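Local coordinates for protein sialidase B (Streptococcus pneumoniae serotype 4, PDB 4XJW) that cleaves terminal sialic acid residues from oligosaccharides, glycoproteins and glycolipids, acting as an intramolecular trans-sialidase, at residues 190-202 and 240-254. The protein carries 1 engineered substitution. Residues are numbered along the deposited sequence; the frame is centred on the assembly and turned at random.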
loop_
_atom_site.group_PDB
_atom_site.type_symbol
_atom_site.label_atom_id
_atom_site.label_comp_id
_atom_site.label_asym_id
_atom_site.label_seq_id
_atom_site.Cartn_x
_atom_site.Cartn_y
_atom_site.Cartn_z
ATOM N N PRO A 190 -0.340 17.387 -5.516
ATOM C CA PRO A 190 0.248 17.646 -4.197
ATOM C C PRO A 190 1.139 16.501 -3.718
ATOM O O PRO A 190 1.733 16.597 -2.636
ATOM C CB PRO A 190 -0.981 17.739 -3.296
ATOM C CG PRO A 190 -1.954 16.779 -3.930
ATOM C CD PRO A 190 -1.733 16.915 -5.415
ATOM N N PHE A 191 1.239 15.444 -4.519
ATOM C CA PHE A 191 1.929 14.218 -4.128
ATOM C C PHE A 191 2.833 13.745 -5.272
ATOM O O PHE A 191 2.727 14.220 -6.410
ATOM C CB PHE A 191 0.890 13.112 -3.864
ATOM C CG PHE A 191 0.195 12.648 -5.128
ATOM C CD1 PHE A 191 -0.925 13.320 -5.603
ATOM C CD2 PHE A 191 0.681 11.559 -5.849
ATOM C CE1 PHE A 191 -1.555 12.913 -6.778
ATOM C CE2 PHE A 191 0.077 11.151 -7.032
ATOM C CZ PHE A 191 -1.058 11.830 -7.492
ATOM N N GLN A 192 3.698 12.780 -4.974
ATOM C CA GLN A 192 4.414 12.064 -6.015
ATOM C C GLN A 192 4.348 10.562 -5.787
ATOM O O GLN A 192 3.908 10.091 -4.726
ATOM C CB GLN A 192 5.862 12.542 -6.100
ATOM C CG GLN A 192 6.605 12.457 -4.795
ATOM C CD GLN A 192 7.810 13.403 -4.747
ATOM O OE1 GLN A 192 7.781 14.458 -4.095
ATOM N NE2 GLN A 192 8.875 13.015 -5.423
ATOM N N LEU A 193 4.747 9.805 -6.804
ATOM C CA LEU A 193 4.805 8.356 -6.700
ATOM C C LEU A 193 6.254 7.897 -6.576
ATOM O O LEU A 193 7.136 8.376 -7.300
ATOM C CB LEU A 193 4.119 7.682 -7.901
ATOM C CG LEU A 193 2.633 7.984 -8.125
ATOM C CD1 LEU A 193 2.130 7.267 -9.370
ATOM C CD2 LEU A 193 1.846 7.584 -6.889
ATOM N N ILE A 194 6.493 6.987 -5.638
ATOM C CA ILE A 194 7.768 6.303 -5.511
ATOM C C ILE A 194 7.699 4.954 -6.234
ATOM O O ILE A 194 8.498 4.672 -7.136
ATOM C CB ILE A 194 8.159 6.103 -4.034
ATOM C CG1 ILE A 194 8.233 7.457 -3.323
ATOM C CG2 ILE A 194 9.511 5.391 -3.932
ATOM C CD1 ILE A 194 8.543 7.374 -1.854
ATOM N N PHE A 195 6.754 4.118 -5.825
ATOM C CA PHE A 195 6.462 2.853 -6.483
ATOM C C PHE A 195 5.208 3.046 -7.317
ATOM O O PHE A 195 4.278 3.736 -6.891
ATOM C CB PHE A 195 6.224 1.775 -5.418
ATOM C CG PHE A 195 7.360 1.640 -4.444
ATOM C CD1 PHE A 195 8.490 0.895 -4.776
ATOM C CD2 PHE A 195 7.315 2.275 -3.205
ATOM C CE1 PHE A 195 9.572 0.775 -3.895
ATOM C CE2 PHE A 195 8.387 2.154 -2.301
ATOM C CZ PHE A 195 9.502 1.396 -2.638
ATOM N N GLN A 196 5.173 2.478 -8.517
ATOM C CA GLN A 196 3.999 2.687 -9.357
ATOM C C GLN A 196 3.829 1.569 -10.362
ATOM O O GLN A 196 4.788 0.899 -10.704
ATOM C CB GLN A 196 4.077 4.039 -10.074
ATOM C CG GLN A 196 5.279 4.176 -10.999
ATOM C CD GLN A 196 5.732 5.614 -11.131
ATOM O OE1 GLN A 196 5.066 6.429 -11.756
ATOM N NE2 GLN A 196 6.875 5.936 -10.522
ATOM N N SER A 197 2.598 1.365 -10.820
ATOM C CA SER A 197 2.314 0.337 -11.823
ATOM C C SER A 197 3.183 0.470 -13.066
ATOM O O SER A 197 3.306 1.552 -13.634
ATOM C CB SER A 197 0.851 0.407 -12.239
ATOM O OG SER A 197 0.007 0.175 -11.144
ATOM N N GLY A 198 3.789 -0.633 -13.484
ATOM C CA GLY A 198 4.584 -0.630 -14.701
ATOM C C GLY A 198 6.050 -0.330 -14.468
ATOM O O GLY A 198 6.859 -0.311 -15.409
ATOM N N ASP A 199 6.408 -0.081 -13.212
ATOM C CA ASP A 199 7.816 0.071 -12.870
ATOM C C ASP A 199 8.580 -1.258 -12.866
ATOM O O ASP A 199 8.049 -2.299 -13.259
ATOM C CB ASP A 199 8.008 0.871 -11.563
ATOM C CG ASP A 199 7.598 0.111 -10.298
ATOM O OD1 ASP A 199 7.359 -1.112 -10.350
ATOM O OD2 ASP A 199 7.554 0.762 -9.219
ATOM N N SER A 200 9.828 -1.208 -12.419
ATOM C CA SER A 200 10.711 -2.378 -12.428
ATOM C C SER A 200 10.201 -3.586 -11.636
ATOM O O SER A 200 10.655 -4.711 -11.871
ATOM C CB SER A 200 12.072 -1.984 -11.871
ATOM O OG SER A 200 11.928 -1.444 -10.571
ATOM N N THR A 201 9.289 -3.368 -10.690
ATOM C CA THR A 201 8.767 -4.481 -9.893
ATOM C C THR A 201 7.789 -5.339 -10.683
ATOM O O THR A 201 7.641 -6.532 -10.404
ATOM C CB THR A 201 8.056 -4.028 -8.591
ATOM O OG1 THR A 201 6.824 -3.358 -8.896
ATOM C CG2 THR A 201 8.955 -3.128 -7.755
ATOM N N GLN A 202 7.143 -4.718 -11.669
ATOM C CA GLN A 202 6.052 -5.325 -12.432
ATOM C C GLN A 202 4.875 -5.785 -11.575
ATOM O O GLN A 202 4.024 -6.553 -12.028
ATOM C CB GLN A 202 6.569 -6.440 -13.345
ATOM C CG GLN A 202 7.446 -5.903 -14.471
ATOM C CD GLN A 202 6.675 -5.060 -15.477
ATOM O OE1 GLN A 202 6.790 -3.827 -15.506
ATOM N NE2 GLN A 202 5.905 -5.720 -16.329
ATOM N N ALA A 240 10.016 -4.587 -2.080
ATOM C CA ALA A 240 10.786 -3.717 -2.972
ATOM C C ALA A 240 11.267 -2.495 -2.205
ATOM O O ALA A 240 10.683 -2.122 -1.181
ATOM C CB ALA A 240 9.948 -3.296 -4.187
ATOM N N THR A 241 12.336 -1.879 -2.702
ATOM C CA THR A 241 12.895 -0.676 -2.075
ATOM C C THR A 241 13.261 0.379 -3.109
ATOM O O THR A 241 13.532 0.058 -4.269
ATOM C CB THR A 241 14.146 -0.964 -1.185
ATOM O OG1 THR A 241 15.196 -1.522 -1.975
ATOM C CG2 THR A 241 13.849 -1.959 -0.078
ATOM N N SER A 242 13.269 1.628 -2.650
ATOM C CA SER A 242 13.710 2.784 -3.433
ATOM C C SER A 242 14.294 3.822 -2.469
ATOM O O SER A 242 13.912 3.869 -1.307
ATOM C CB SER A 242 12.519 3.361 -4.209
ATOM O OG SER A 242 12.853 4.583 -4.867
ATOM N N TYR A 243 15.238 4.637 -2.924
ATOM C CA TYR A 243 15.817 5.660 -2.043
ATOM C C TYR A 243 15.864 7.013 -2.740
ATOM O O TYR A 243 15.821 7.107 -3.981
ATOM C CB TYR A 243 17.239 5.264 -1.548
ATOM C CG TYR A 243 18.159 4.895 -2.677
ATOM C CD1 TYR A 243 18.835 5.870 -3.391
ATOM C CD2 TYR A 243 18.286 3.566 -3.078
ATOM C CE1 TYR A 243 19.656 5.525 -4.465
ATOM C CE2 TYR A 243 19.087 3.210 -4.136
ATOM C CZ TYR A 243 19.765 4.190 -4.829
ATOM O OH TYR A 243 20.569 3.829 -5.889
ATOM N N SER A 244 15.941 8.065 -1.933
ATOM C CA SER A 244 16.076 9.417 -2.442
ATOM C C SER A 244 17.310 10.053 -1.821
ATOM O O SER A 244 17.518 9.959 -0.603
ATOM C CB SER A 244 14.830 10.239 -2.096
ATOM O OG SER A 244 15.085 11.609 -2.394
ATOM N N ASP A 245 18.129 10.710 -2.653
ATOM C CA ASP A 245 19.309 11.419 -2.162
ATOM C C ASP A 245 19.121 12.925 -2.121
ATOM O O ASP A 245 20.066 13.665 -1.800
ATOM C CB ASP A 245 20.548 11.060 -2.998
ATOM C CG ASP A 245 21.027 9.660 -2.730
ATOM O OD1 ASP A 245 20.931 9.242 -1.562
ATOM O OD2 ASP A 245 21.468 8.979 -3.672
ATOM N N ASP A 246 17.927 13.390 -2.453
ATOM C CA ASP A 246 17.653 14.816 -2.506
ATOM C C ASP A 246 16.427 15.180 -1.682
ATOM O O ASP A 246 15.571 15.955 -2.121
ATOM C CB ASP A 246 17.524 15.309 -3.964
ATOM C CG ASP A 246 16.498 14.528 -4.762
ATOM O OD1 ASP A 246 15.744 13.723 -4.168
ATOM O OD2 ASP A 246 16.444 14.724 -5.996
ATOM N N ASN A 247 16.364 14.617 -0.479
ATOM C CA ASN A 247 15.317 14.947 0.483
ATOM C C ASN A 247 13.904 14.661 -0.022
ATOM O O ASN A 247 12.966 15.401 0.272
ATOM C CB ASN A 247 15.465 16.398 0.940
ATOM C CG ASN A 247 16.750 16.625 1.704
ATOM O OD1 ASN A 247 17.250 15.726 2.374
ATOM N ND2 ASN A 247 17.314 17.816 1.576
ATOM N N GLY A 248 13.787 13.602 -0.817
ATOM C CA GLY A 248 12.499 13.126 -1.297
ATOM C C GLY A 248 12.032 13.713 -2.612
ATOM O O GLY A 248 10.938 13.390 -3.061
ATOM N N LYS A 249 12.838 14.565 -3.244
ATOM C CA LYS A 249 12.413 15.160 -4.502
ATOM C C LYS A 249 12.364 14.142 -5.641
ATOM O O LYS A 249 11.447 14.177 -6.472
ATOM C CB LYS A 249 13.295 16.358 -4.873
ATOM C CG LYS A 249 12.980 17.610 -4.058
ATOM C CD LYS A 249 13.969 18.742 -4.338
ATOM C CE LYS A 249 15.169 18.656 -3.406
ATOM N NZ LYS A 249 16.392 19.300 -3.952
ATOM N N THR A 250 13.352 13.246 -5.684
ATOM C CA THR A 250 13.410 12.196 -6.699
ATOM C C THR A 250 13.794 10.879 -6.052
ATOM O O THR A 250 14.468 10.855 -5.020
ATOM C CB THR A 250 14.419 12.489 -7.851
ATOM O OG1 THR A 250 15.745 12.537 -7.315
ATOM C CG2 THR A 250 14.073 13.790 -8.565
ATOM N N TRP A 251 13.346 9.790 -6.673
ATOM C CA TRP A 251 13.486 8.447 -6.131
ATOM C C TRP A 251 14.089 7.503 -7.159
ATOM O O TRP A 251 13.833 7.624 -8.358
ATOM C CB TRP A 251 12.107 7.944 -5.658
ATOM C CG TRP A 251 11.600 8.756 -4.490
ATOM C CD1 TRP A 251 10.944 9.959 -4.536
ATOM C CD2 TRP A 251 11.797 8.457 -3.102
ATOM N NE1 TRP A 251 10.703 10.414 -3.257
ATOM C CE2 TRP A 251 11.222 9.513 -2.357
ATOM C CE3 TRP A 251 12.413 7.401 -2.417
ATOM C CZ2 TRP A 251 11.214 9.529 -0.955
ATOM C CZ3 TRP A 251 12.421 7.421 -1.022
ATOM C CH2 TRP A 251 11.824 8.482 -0.307
ATOM N N SER A 252 14.871 6.549 -6.681
ATOM C CA SER A 252 15.516 5.571 -7.550
ATOM C C SER A 252 14.544 4.545 -8.110
ATOM O O SER A 252 13.506 4.265 -7.506
ATOM C CB SER A 252 16.628 4.842 -6.795
ATOM O OG SER A 252 16.075 4.067 -5.723
ATOM N N GLU A 253 14.885 3.960 -9.254
ATOM C CA GLU A 253 14.071 2.864 -9.783
ATOM C C GLU A 253 14.119 1.739 -8.755
ATOM O O GLU A 253 15.180 1.399 -8.249
ATOM C CB GLU A 253 14.592 2.380 -11.139
ATOM C CG GLU A 253 13.623 1.434 -11.874
ATOM C CD GLU A 253 12.288 2.098 -12.263
ATOM O OE1 GLU A 253 12.227 3.348 -12.293
ATOM O OE2 GLU A 253 11.300 1.373 -12.556
ATOM N N PRO A 254 12.957 1.180 -8.399
ATOM C CA PRO A 254 12.938 0.163 -7.340
ATOM C C PRO A 254 13.759 -1.094 -7.647
ATOM O O PRO A 254 13.952 -1.472 -8.812
ATOM C CB PRO A 254 11.463 -0.220 -7.267
ATOM C CG PRO A 254 10.730 1.005 -7.728
ATOM C CD PRO A 254 11.604 1.539 -8.850
HETATM O O HOH W 1 11.000 5.638 -8.310
#
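Q192 reaches across to K249 with its amide: NE2 donates to the backbone O of K249 at 3.0 Å, a bent bond (147°) that approaches from above the carbonyl plane. The same NE2 lies at the edge of the W251 indole, whose face is taken by the next inward-pointing residue. I194 sets CD1 3.5 Å from the centroid of the W251 six-membered ring, nearly on the ring normal, a CH-pi contact; S244 CB covers the opposite face, so the indole is clamped between strand 240-244 and the incoming chain. With I194 CG2 anti to the backbone N, that branch drops onto S242, 3.6 Å from its CB. A water bridges I194 O and S252 O. The F195 ring runs alongside P254 in the opposite sense, CD1 to CG 3.7 Å, while its far rim lies against the A240-S242 backbone. D199 turns its carboxylate back on its own loop: OD1 accepts from T201 N, making an Asx turn, and from T201 OG1 on its syn lone pair; OD2 takes the N of Q196. S200 then grips the last residue of the first BNR (Asp-box) repeat, 242-253, and the one after it, its N donating to E253 OE2 (3.0 Å) and its OG to P254 O (2.7 Å). T201 CG2 closes the row on A240 CB at 3.7 Å. The chain entering the propeller sheet's first strand, 205-213, is thus fastened to its third, 237-244, and the following loop: the centre is apolar, and the crossing hydrogen bonds end on two backbone carbonyls and one carboxylate.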